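Local coordinates for putative gdp-fucose protein o-fucosyltransferase 1 (Caenorhabditis elegans, PDB 3ZY2), which belongs to the GDP-fucose protein O-fucosyltransferase family of the GT-B clan and binds guanosine-5'-diphosphate in a defined pocket, at residues Q23-L28 with V340-D345; H115-N120 with P124-I129; E137-I142 with L169-A174; T317-M322 with S334-I339. All coordinates share one frame; numbering follows the deposited sequence.

Contact 1 of 4, residues Q23-L28 with V340-D345; sequences QVDQFL and VKRERD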
# COMPACT_ATOMS: atom_id res chain seq x y z
N GLN A 23 -12.91 -6.93 8.82
CA GLN A 23 -11.90 -7.13 9.85
C GLN A 23 -11.71 -8.61 10.10
O GLN A 23 -10.57 -9.09 10.21
CB GLN A 23 -12.33 -6.47 11.14
CG GLN A 23 -12.37 -4.94 11.04
CD GLN A 23 -13.09 -4.32 12.20
OE1 GLN A 23 -13.03 -4.82 13.33
NE2 GLN A 23 -13.82 -3.22 11.92
N VAL A 24 -12.83 -9.35 10.20
CA VAL A 24 -12.75 -10.79 10.39
C VAL A 24 -12.12 -11.46 9.17
O VAL A 24 -11.31 -12.36 9.31
CB VAL A 24 -14.13 -11.40 10.70
CG1 VAL A 24 -14.06 -12.93 10.77
CG2 VAL A 24 -14.65 -10.85 12.04
N ASP A 25 -12.49 -10.99 7.97
CA ASP A 25 -11.97 -11.55 6.70
C ASP A 25 -10.43 -11.47 6.66
O ASP A 25 -9.75 -12.46 6.33
CB ASP A 25 -12.63 -10.80 5.54
CG ASP A 25 -12.73 -11.64 4.30
OD1 ASP A 25 -13.07 -12.84 4.41
OD2 ASP A 25 -12.47 -11.10 3.21
N GLN A 26 -9.88 -10.33 7.06
CA GLN A 26 -8.42 -10.18 7.09
C GLN A 26 -7.83 -10.93 8.28
O GLN A 26 -6.75 -11.51 8.18
CB GLN A 26 -8.03 -8.70 7.13
CG GLN A 26 -8.22 -8.00 5.79
CD GLN A 26 -7.44 -6.71 5.74
OE1 GLN A 26 -7.77 -5.76 6.43
NE2 GLN A 26 -6.39 -6.66 4.91
N PHE A 27 -8.54 -10.98 9.41
CA PHE A 27 -8.04 -11.68 10.61
C PHE A 27 -7.75 -13.17 10.35
O PHE A 27 -6.75 -13.69 10.82
CB PHE A 27 -9.05 -11.45 11.76
CG PHE A 27 -8.73 -12.17 13.02
CD1 PHE A 27 -7.46 -12.16 13.58
CD2 PHE A 27 -9.75 -12.81 13.71
CE1 PHE A 27 -7.20 -12.85 14.79
CE2 PHE A 27 -9.51 -13.48 14.92
CZ PHE A 27 -8.21 -13.50 15.45
N LEU A 28 -8.61 -13.84 9.57
CA LEU A 28 -8.35 -15.24 9.17
C LEU A 28 -6.99 -15.37 8.49
O LEU A 28 -6.23 -16.29 8.79
CB LEU A 28 -9.43 -15.74 8.22
CG LEU A 28 -10.85 -15.72 8.80
CD1 LEU A 28 -11.78 -16.29 7.73
CD2 LEU A 28 -10.93 -16.50 10.09
N VAL A 340 -21.08 -15.79 8.37
CA VAL A 340 -22.08 -16.82 8.65
C VAL A 340 -21.83 -18.05 7.78
O VAL A 340 -21.88 -19.18 8.28
CB VAL A 340 -23.51 -16.34 8.39
CG1 VAL A 340 -24.51 -17.43 8.80
CG2 VAL A 340 -23.82 -15.07 9.16
N LYS A 341 -21.61 -17.84 6.49
CA LYS A 341 -21.36 -18.95 5.55
C LYS A 341 -20.19 -19.80 6.03
O LYS A 341 -20.31 -21.04 6.09
CB LYS A 341 -21.08 -18.40 4.14
CG LYS A 341 -20.76 -19.47 3.10
CD LYS A 341 -21.91 -20.48 3.00
CE LYS A 341 -21.89 -21.30 1.71
NZ LYS A 341 -20.60 -22.04 1.49
N ARG A 342 -19.07 -19.17 6.39
CA ARG A 342 -17.90 -19.92 6.87
C ARG A 342 -18.14 -20.65 8.19
O ARG A 342 -17.65 -21.78 8.38
CB ARG A 342 -16.69 -18.98 7.02
CG ARG A 342 -16.22 -18.42 5.69
CD ARG A 342 -14.91 -17.63 5.83
NE ARG A 342 -15.01 -16.56 6.82
CZ ARG A 342 -14.96 -15.26 6.53
NH1 ARG A 342 -14.83 -14.85 5.27
NH2 ARG A 342 -15.01 -14.38 7.51
N GLU A 343 -18.89 -20.02 9.08
CA GLU A 343 -19.20 -20.67 10.35
C GLU A 343 -20.05 -21.90 10.08
O GLU A 343 -19.79 -23.00 10.62
CB GLU A 343 -19.91 -19.69 11.31
CG GLU A 343 -20.25 -20.39 12.64
CD GLU A 343 -20.71 -19.46 13.74
OE1 GLU A 343 -20.47 -18.25 13.60
OE2 GLU A 343 -21.26 -19.95 14.75
N ARG A 344 -21.05 -21.74 9.23
CA ARG A 344 -21.93 -22.87 8.91
C ARG A 344 -21.19 -23.97 8.17
O ARG A 344 -21.46 -25.15 8.39
CB ARG A 344 -23.13 -22.39 8.11
CG ARG A 344 -24.01 -21.47 8.96
CD ARG A 344 -25.24 -20.99 8.15
NE ARG A 344 -26.19 -22.08 7.84
CZ ARG A 344 -27.06 -22.58 8.71
NH1 ARG A 344 -27.13 -22.09 9.95
NH2 ARG A 344 -27.88 -23.58 8.35
N ASP A 345 -20.22 -23.59 7.35
CA ASP A 345 -19.43 -24.59 6.63
C ASP A 345 -18.46 -25.35 7.53
O ASP A 345 -18.19 -26.53 7.28
CB ASP A 345 -18.62 -23.88 5.57
CG ASP A 345 -19.44 -23.51 4.33
OD1 ASP A 345 -20.60 -23.97 4.17
OD2 ASP A 345 -18.87 -22.78 3.49
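Arg342 reaches Asp25 through a chain that bends near its end. Its CG stands anti to the carbonyl carbon, and the bend at chi3 (-56°) turns the guanidinium toward helix 20-37. Asp25 swings its carboxylate off the helix side with CG roughly anti to the backbone N. The contact joins the two halves of a GT-B fold. Helix 20-37 follows the first strand of one parallel sheet, and helix 335-346 belongs to the other. The short helical segments stay 12.5 Å apart at closest, so side chains, above all the long Arg342, bridge the gap. Asp25 OD1 and Arg342 NH1 form a salt bridge at 2.8 Å. The carboxylate and guanidinium planes are only 14° apart, yet OD1 approaches the guanidinium obliquely. The hydrogen bond is weak, with an angle of 124° at the hydrogen. Asp25 OD1 also has a hydrogen bond with Ser180 OG, so one oxygen serves two partners. On the arginine, NE is bonded to Gln188 OE1. This second hold probably helps fix the guanidinium in a buried place, where the nearby carboxylate would favour its positive charge. Two apolar groups complete the setting. Val24 CG1 lies at the guanidinium edge, 3.7 Å from Arg342 NH2. Val24 also touches Phe46 of strand 46-48. Leu28 comes from the opposite direction to the arginine chain and covers one guanidinium face. Its CD1 sits 3.3 Å above that plane, displaced toward the rim and 3.4 Å from Arg342 NE.

Contact 2 of 4, residues H115-N120 with P124-I129; sequences HSKEGN and PYWDQI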
# COMPACT_ATOMS: atom_id res chain seq x y z
N HIS A 115 3.84 5.69 7.82
CA HIS A 115 2.82 6.59 8.40
C HIS A 115 1.63 5.89 9.08
O HIS A 115 0.46 6.15 8.80
CB HIS A 115 2.38 7.64 7.37
CG HIS A 115 3.52 8.47 6.86
ND1 HIS A 115 4.16 9.40 7.64
CD2 HIS A 115 4.15 8.47 5.66
CE1 HIS A 115 5.14 9.95 6.95
NE2 HIS A 115 5.16 9.41 5.74
N SER A 116 1.97 5.01 10.02
CA SER A 116 1.03 4.03 10.59
C SER A 116 -0.10 4.58 11.45
O SER A 116 -1.10 3.88 11.68
CB SER A 116 1.80 2.98 11.38
OG SER A 116 2.66 2.26 10.53
N LYS A 117 0.05 5.80 11.94
CA LYS A 117 -0.94 6.41 12.83
C LYS A 117 -1.73 7.57 12.22
O LYS A 117 -2.52 8.23 12.92
CB LYS A 117 -0.27 6.88 14.12
CG LYS A 117 -0.39 5.90 15.29
CD LYS A 117 -0.60 6.71 16.56
CE LYS A 117 -0.00 6.07 17.76
NZ LYS A 117 -0.37 6.82 19.01
N GLU A 118 -1.54 7.85 10.93
CA GLU A 118 -2.37 8.90 10.32
C GLU A 118 -3.74 8.38 9.90
O GLU A 118 -3.88 7.27 9.36
CB GLU A 118 -1.65 9.69 9.21
CG GLU A 118 -1.35 8.94 7.93
CD GLU A 118 -0.92 9.86 6.79
OE1 GLU A 118 0.07 10.62 6.94
OE2 GLU A 118 -1.59 9.84 5.73
N GLY A 119 -4.76 9.19 10.20
CA GLY A 119 -6.13 8.87 9.86
C GLY A 119 -6.86 8.06 10.91
O GLY A 119 -6.33 7.81 12.00
N ASN A 120 -8.07 7.65 10.56
CA ASN A 120 -8.96 6.90 11.44
C ASN A 120 -9.33 5.61 10.70
O ASN A 120 -9.74 5.67 9.53
CB ASN A 120 -10.21 7.75 11.72
CG ASN A 120 -10.90 7.38 13.04
OD1 ASN A 120 -11.29 6.24 13.27
ND2 ASN A 120 -11.12 8.39 13.89
N PRO A 124 -6.69 6.28 16.55
CA PRO A 124 -7.39 5.79 17.76
C PRO A 124 -7.03 4.36 18.18
O PRO A 124 -6.95 4.09 19.38
CB PRO A 124 -8.87 5.92 17.39
CG PRO A 124 -8.89 7.04 16.38
CD PRO A 124 -7.64 6.85 15.58
N TYR A 125 -6.78 3.46 17.22
CA TYR A 125 -6.40 2.08 17.54
C TYR A 125 -5.11 2.00 18.35
O TYR A 125 -5.07 1.40 19.43
CB TYR A 125 -6.27 1.25 16.28
CG TYR A 125 -6.08 -0.21 16.57
CD1 TYR A 125 -7.19 -1.05 16.67
CD2 TYR A 125 -4.80 -0.77 16.71
CE1 TYR A 125 -7.04 -2.39 16.94
CE2 TYR A 125 -4.64 -2.13 16.95
CZ TYR A 125 -5.77 -2.93 17.08
OH TYR A 125 -5.64 -4.27 17.30
N TRP A 126 -4.06 2.62 17.83
CA TRP A 126 -2.78 2.57 18.54
C TRP A 126 -2.79 3.45 19.79
O TRP A 126 -2.17 3.09 20.78
CB TRP A 126 -1.62 2.90 17.59
CG TRP A 126 -1.50 1.87 16.47
CD1 TRP A 126 -1.84 2.06 15.15
CD2 TRP A 126 -1.03 0.51 16.57
NE1 TRP A 126 -1.58 0.91 14.43
CE2 TRP A 126 -1.10 -0.06 15.27
CE3 TRP A 126 -0.56 -0.29 17.63
CZ2 TRP A 126 -0.71 -1.38 15.00
CZ3 TRP A 126 -0.16 -1.61 17.35
CH2 TRP A 126 -0.25 -2.14 16.04
N ASP A 127 -3.53 4.57 19.75
CA ASP A 127 -3.73 5.43 20.93
C ASP A 127 -4.32 4.63 22.08
O ASP A 127 -3.89 4.79 23.24
CB ASP A 127 -4.67 6.60 20.63
CG ASP A 127 -3.97 7.80 20.01
OD1 ASP A 127 -2.72 7.82 19.93
OD2 ASP A 127 -4.70 8.75 19.63
N GLN A 128 -5.29 3.78 21.76
CA GLN A 128 -6.01 2.97 22.77
C GLN A 128 -5.07 2.13 23.62
O GLN A 128 -5.32 1.92 24.81
CB GLN A 128 -7.08 2.10 22.11
CG GLN A 128 -7.53 0.84 22.92
CD GLN A 128 -8.17 1.16 24.27
OE1 GLN A 128 -8.67 2.26 24.50
NE2 GLN A 128 -8.15 0.17 25.17
N ILE A 129 -3.99 1.66 23.00
CA ILE A 129 -3.00 0.86 23.71
C ILE A 129 -1.71 1.64 23.97
O ILE A 129 -0.67 1.06 24.27
CB ILE A 129 -2.76 -0.52 23.02
CG1 ILE A 129 -2.26 -0.37 21.58
CG2 ILE A 129 -4.02 -1.38 23.12
CD1 ILE A 129 -1.67 -1.66 20.99
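Lys117 and Asp127 make the charged part of this contact. Lys117 NZ gives a hydrogen bond of 2.7 Å to Asp127 OD1, within a salt bridge. The nitrogen meets the oxygen nearly in line with its C-O bond. Lys117 NZ also has a weak hydrogen bond with Ser132 OG. Asp127 is exposed, so solvent probably softens the attraction. Apolar packing accompanies the charge. The lysine chain, bent at chi2 and chi3, runs over the base of Trp126 on its way to Asp127. Lys117 CE lies 3.6 Å from Trp126 CB, and Lys117 CG is 4.1 Å from Trp126 CD1, oblique to the indole. Pro124 takes the other end of the loop. Its CG touches Asn120 ND2 at 3.6 Å, the two side chains crossing at about a right angle, while Asn120 OD1 is hydrogen-bonded to Thr54 OG1. Pro124 CD also packs on the backbone, 3.9 Å from Gly119 O. The loop 115-120 leads into helix 122-128, on the connection between strands 95-98 and 135-138, parallel neighbours in the first sheet of the GT-B fold. The Cys98-Cys114 disulfide ties the residue just before His115 back to strand 95-98. A type I turn from His115 to Glu118 bends the loop, closed by a weak backbone bond. Polar burial is the last kind of interaction. Trp126 NE1 and Ser116 O both bond to Ser172 OG, beyond strand 168-171. Trp126 CD1 lies 4.0 Å from Ser116 O.

Contact 3 of 4, residues E137-I142 with L169-A174; sequences EYFGDI and LAFSSA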
# COMPACT_ATOMS: atom_id res chain seq x y z
N GLU A 137 10.08 -0.44 9.38
CA GLU A 137 10.66 -1.63 8.74
C GLU A 137 9.80 -2.03 7.55
O GLU A 137 8.58 -2.00 7.62
CB GLU A 137 10.79 -2.81 9.72
CG GLU A 137 11.79 -2.59 10.86
CD GLU A 137 13.26 -2.79 10.48
OE1 GLU A 137 13.55 -3.43 9.43
OE2 GLU A 137 14.14 -2.34 11.26
N TYR A 138 10.45 -2.37 6.44
CA TYR A 138 9.76 -2.73 5.19
C TYR A 138 9.94 -4.20 4.87
O TYR A 138 10.97 -4.77 5.19
CB TYR A 138 10.28 -1.86 4.04
CG TYR A 138 10.27 -0.40 4.40
CD1 TYR A 138 9.07 0.29 4.55
CD2 TYR A 138 11.46 0.30 4.60
CE1 TYR A 138 9.06 1.63 4.92
CE2 TYR A 138 11.46 1.64 4.95
CZ TYR A 138 10.25 2.30 5.10
OH TYR A 138 10.28 3.64 5.46
N PHE A 139 8.91 -4.81 4.28
CA PHE A 139 8.95 -6.24 3.97
C PHE A 139 8.57 -6.57 2.52
O PHE A 139 8.55 -7.74 2.13
CB PHE A 139 8.09 -7.06 4.96
CG PHE A 139 6.64 -6.66 4.98
CD1 PHE A 139 5.76 -7.15 4.01
CD2 PHE A 139 6.15 -5.81 5.96
CE1 PHE A 139 4.41 -6.78 4.03
CE2 PHE A 139 4.81 -5.43 5.99
CZ PHE A 139 3.93 -5.92 5.02
N GLY A 140 8.28 -5.53 1.74
CA GLY A 140 7.94 -5.68 0.33
C GLY A 140 9.00 -6.33 -0.54
O GLY A 140 8.69 -6.88 -1.59
N ASP A 141 10.25 -6.29 -0.09
CA ASP A 141 11.37 -6.87 -0.84
C ASP A 141 11.55 -8.37 -0.55
O ASP A 141 12.35 -9.04 -1.21
CB ASP A 141 12.67 -6.11 -0.57
CG ASP A 141 12.95 -5.93 0.91
OD1 ASP A 141 13.15 -6.94 1.62
OD2 ASP A 141 12.99 -4.76 1.36
N ILE A 142 10.81 -8.88 0.43
CA ILE A 142 10.84 -10.31 0.72
C ILE A 142 10.07 -11.03 -0.39
O ILE A 142 8.90 -10.73 -0.63
CB ILE A 142 10.27 -10.65 2.13
CG1 ILE A 142 11.07 -9.90 3.22
CG2 ILE A 142 10.28 -12.16 2.39
CD1 ILE A 142 10.50 -10.02 4.63
N LEU A 169 6.57 -7.76 15.67
CA LEU A 169 6.28 -7.19 14.37
C LEU A 169 4.94 -6.50 14.49
O LEU A 169 3.95 -7.14 14.86
CB LEU A 169 6.20 -8.29 13.29
CG LEU A 169 7.40 -8.93 12.59
CD1 LEU A 169 8.76 -8.76 13.31
CD2 LEU A 169 7.14 -10.38 12.28
N ALA A 170 4.89 -5.20 14.21
CA ALA A 170 3.67 -4.41 14.36
C ALA A 170 3.20 -3.85 13.04
O ALA A 170 3.92 -3.11 12.39
CB ALA A 170 3.89 -3.29 15.37
N PHE A 171 1.98 -4.20 12.64
CA PHE A 171 1.43 -3.83 11.33
C PHE A 171 0.20 -2.91 11.48
O PHE A 171 -0.78 -3.29 12.13
CB PHE A 171 0.98 -5.09 10.58
CG PHE A 171 2.07 -6.11 10.35
CD1 PHE A 171 2.33 -7.12 11.29
CD2 PHE A 171 2.78 -6.14 9.14
CE1 PHE A 171 3.30 -8.08 11.06
CE2 PHE A 171 3.73 -7.10 8.91
CZ PHE A 171 4.02 -8.06 9.86
N SER A 172 0.23 -1.73 10.89
CA SER A 172 -0.96 -0.87 10.96
C SER A 172 -2.01 -1.30 9.96
O SER A 172 -3.20 -0.98 10.12
CB SER A 172 -0.63 0.62 10.81
OG SER A 172 -1.51 1.39 11.63
N SER A 173 -1.60 -2.05 8.95
CA SER A 173 -2.54 -2.73 8.08
C SER A 173 -2.37 -4.23 8.20
O SER A 173 -1.25 -4.73 8.17
CB SER A 173 -2.36 -2.29 6.63
OG SER A 173 -2.91 -1.01 6.45
N ALA A 174 -3.48 -4.94 8.28
CA ALA A 174 -3.44 -6.39 8.47
C ALA A 174 -2.59 -7.04 7.39
O ALA A 174 -2.83 -6.80 6.19
CB ALA A 174 -4.86 -6.95 8.45
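The rings of Phe139 and Phe171 meet obliquely, with planes 68° apart and centroids 5.6 Å from each other. Phe139 CE2 lies at the edge of the Phe171 ring, near its plane. The pair sits in the first parallel sheet of the GT-B fold, whose order places strand 95-98 between strands 168-171 and 135-138. Phe171 is the last residue of strand 168-171, and Phe139 comes directly after strand 135-138. These two strands are not neighbours, and it is the side chains that meet. The touch is between the CE2 corners, with Phe139 CE2 3.5 Å from Phe171 CE2. Phe139 CE2 is also 3.8 Å from Phe171 CD2. Phe139 holds CG between its backbone N and carbonyl carbon (chi1 59°), the position that points the ring at Phe171. More aromatics surround it: the rings of Trp157 and Trp99 both meet Phe139. Phe171 in turn packs on Ile11 and Phe13 of strand 10-13, the neighbour on its other side. Both phenylalanines are buried, and their contact is wholly apolar. Just before it, strand 135-138 reaches the assembly partner: Glu137 OE1 forms a salt bridge with Arg237 of the second subunit. Just after it, the chain leaves the sheet in a type I turn from Phe139 to Ile142, in which Ile142 N is bonded to Phe139 O at 3.0 Å.

Contact 4 of 4, residues T317-M322 with S334-I339; sequences TSLAIM and STFSHI. With GDP (guanosine-5'-diphosphate), chain C.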
# COMPACT_ATOMS: atom_id res chain seq x y z
N THR A 317 -24.73 -10.95 18.00
CA THR A 317 -25.76 -11.91 18.36
C THR A 317 -26.53 -12.30 17.10
O THR A 317 -26.86 -13.47 16.92
CB THR A 317 -26.69 -11.42 19.48
OG1 THR A 317 -25.89 -11.11 20.64
CG2 THR A 317 -27.70 -12.49 19.85
N SER A 318 -26.73 -11.35 16.18
CA SER A 318 -27.37 -11.70 14.89
C SER A 318 -26.53 -12.70 14.13
O SER A 318 -27.07 -13.67 13.59
CB SER A 318 -27.64 -10.47 14.01
OG SER A 318 -28.72 -9.72 14.55
N LEU A 319 -25.22 -12.48 14.03
CA LEU A 319 -24.36 -13.46 13.36
C LEU A 319 -24.47 -14.84 14.01
O LEU A 319 -24.53 -15.88 13.32
CB LEU A 319 -22.89 -12.98 13.41
CG LEU A 319 -22.58 -11.79 12.48
CD1 LEU A 319 -21.25 -11.20 12.87
CD2 LEU A 319 -22.54 -12.22 11.01
N ALA A 320 -24.45 -14.87 15.35
CA ALA A 320 -24.52 -16.12 16.08
C ALA A 320 -25.85 -16.85 15.80
O ALA A 320 -25.85 -18.06 15.56
CB ALA A 320 -24.34 -15.87 17.57
N ILE A 321 -26.95 -16.10 15.81
CA ILE A 321 -28.28 -16.69 15.52
C ILE A 321 -28.30 -17.28 14.12
O ILE A 321 -28.78 -18.37 13.91
CB ILE A 321 -29.41 -15.66 15.72
CG1 ILE A 321 -29.56 -15.33 17.22
CG2 ILE A 321 -30.76 -16.19 15.16
CD1 ILE A 321 -30.35 -14.08 17.47
N MET A 322 -27.77 -16.53 13.15
CA MET A 322 -27.77 -17.03 11.77
C MET A 322 -26.90 -18.27 11.65
O MET A 322 -27.21 -19.16 10.85
CB MET A 322 -27.31 -15.92 10.80
CG MET A 322 -28.30 -14.72 10.75
SD MET A 322 -27.98 -13.52 9.43
CE MET A 322 -26.67 -12.64 10.26
N SER A 334 -21.78 -9.67 0.60
CA SER A 334 -21.46 -9.14 1.92
C SER A 334 -20.46 -10.00 2.68
O SER A 334 -20.68 -11.22 2.89
CB SER A 334 -22.74 -9.00 2.72
OG SER A 334 -22.45 -8.68 4.06
N THR A 335 -19.40 -9.37 3.17
CA THR A 335 -18.45 -10.08 4.03
C THR A 335 -19.05 -10.41 5.41
O THR A 335 -18.53 -11.27 6.13
CB THR A 335 -17.11 -9.34 4.24
OG1 THR A 335 -17.35 -8.10 4.92
CG2 THR A 335 -16.44 -9.09 2.90
N PHE A 336 -20.12 -9.71 5.77
CA PHE A 336 -20.86 -10.00 7.00
C PHE A 336 -21.60 -11.35 6.84
O PHE A 336 -21.50 -12.24 7.68
CB PHE A 336 -21.78 -8.81 7.28
CG PHE A 336 -22.44 -8.82 8.63
CD1 PHE A 336 -21.80 -8.24 9.73
CD2 PHE A 336 -23.73 -9.32 8.78
CE1 PHE A 336 -22.43 -8.23 10.99
CE2 PHE A 336 -24.38 -9.28 10.04
CZ PHE A 336 -23.74 -8.73 11.12
N SER A 337 -22.32 -11.50 5.72
CA SER A 337 -22.88 -12.82 5.37
C SER A 337 -21.79 -13.88 5.29
O SER A 337 -22.04 -15.04 5.64
CB SER A 337 -23.64 -12.79 4.03
OG SER A 337 -25.02 -12.41 4.19
N HIS A 338 -20.58 -13.48 4.86
CA HIS A 338 -19.51 -14.48 4.63
C HIS A 338 -19.06 -15.09 5.96
O HIS A 338 -18.75 -16.28 6.02
CB HIS A 338 -18.33 -13.84 3.86
CG HIS A 338 -17.39 -14.81 3.20
ND1 HIS A 338 -17.53 -16.19 3.14
CD2 HIS A 338 -16.26 -14.53 2.51
CE1 HIS A 338 -16.52 -16.70 2.46
NE2 HIS A 338 -15.73 -15.72 2.08
N ILE A 339 -19.09 -14.29 7.03
CA ILE A 339 -18.84 -14.83 8.37
C ILE A 339 -19.80 -16.00 8.65
O ILE A 339 -19.37 -17.08 9.08
CB ILE A 339 -19.06 -13.75 9.46
CG1 ILE A 339 -17.93 -12.71 9.41
CG2 ILE A 339 -19.07 -14.46 10.84
CD1 ILE A 339 -18.21 -11.50 10.28
PB GDP C . -20.09 -5.75 4.26
O1B GDP C . -21.46 -6.25 4.50
O2B GDP C . -18.85 -6.50 3.68
O3B GDP C . -19.88 -4.13 4.51
O3A GDP C . -19.89 -6.10 5.93
PA GDP C . -18.87 -5.27 7.02
O1A GDP C . -19.50 -6.31 8.27
O2A GDP C . -17.57 -5.09 6.81
O5' GDP C . -19.84 -3.79 6.75
C5' GDP C . -20.89 -4.26 7.33
C4' GDP C . -21.63 -3.64 8.26
O4' GDP C . -22.81 -2.95 8.35
C3' GDP C . -21.58 -4.56 9.30
O3' GDP C . -20.39 -4.73 10.55
C2' GDP C . -22.89 -3.91 10.94
O2' GDP C . -22.13 -2.93 11.51
C1' GDP C . -23.75 -3.44 9.78
N9 GDP C . -24.45 -4.46 9.43
C8 GDP C . -24.41 -5.34 7.83
N7 GDP C . -25.33 -6.10 8.34
C5 GDP C . -25.91 -6.12 9.47
C6 GDP C . -27.08 -6.86 10.53
O6 GDP C . -27.54 -7.73 9.95
N1 GDP C . -27.04 -6.29 11.44
C2 GDP C . -26.54 -5.34 12.07
N2 GDP C . -26.67 -4.95 12.98
N3 GDP C . -25.43 -4.37 11.52
C4 GDP C . -25.21 -4.89 10.19
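Leu319 and Phe336 form the tight part of this contact. The leucine lies over one face of the ring, with Leu319 CD2 3.7 Å from the centroid, a CH-pi contact only 14° off the ring normal. Leu319 CG closes to 3.5 Å from Phe336 CZ, and CD2 also rests against the backbone oxygen of Phe336. Phe336 has CG anti to its own amide nitrogen (chi1 -170°), which carries the ring off its helix between Leu319 and the nucleotide. The opposite face belongs to guanosine-5'-diphosphate: N7 of the guanine stands 3.6 Å above the ring plane, toward the rim. The phenyl is thus sandwiched between an aliphatic chain and a base. Packing is looser around this centre. Met322 CE reaches Phe336 CE2 only at 4.1 Å, obliquely, and Leu319 CD1 meets Ile339 CD1 at 4.0 Å. Both helices belong to the second Rossmann-like domain of the GT-B fold, with strand 327-330 between them in the chain. Their short segments cross at -51°. The nucleotide side is polar instead. Ser334 is the N-cap of helix 335-346. Its OG accepts from Ser337 N, and weakly from Phe336 N, and donates to GDP O1B at 2.7 Å. Thr335 N gives a 3.0 Å bond to GDP O2B, the oxygen also bonded by the Thr335 hydroxyl. The start of the helix therefore faces the beta phosphate, and its dipole would probably favour that charge. Gly21, Asn22, His217, Arg219 and Asp313 supply further hydrogen bonds to GDP.

Contacts 1 and 4 lie near the chain centre and are buried. Both use helix 335-346: contact 4 packs it within its own domain beside the nucleotide, and contact 1 carries it across to helix 20-37 of the other domain. They touch through Val340 on Leu319 and Met322, and Val24 on Ile339. Contacts 2 and 3 sit farther out, in the N-terminal domain. Contact 3 is buried and purely aromatic; contact 2 is partly exposed, with its salt bridge at the surface. These two contacts meet at Ser172. Charge thus appears both buried, in contact 1, and exposed, in contact 2.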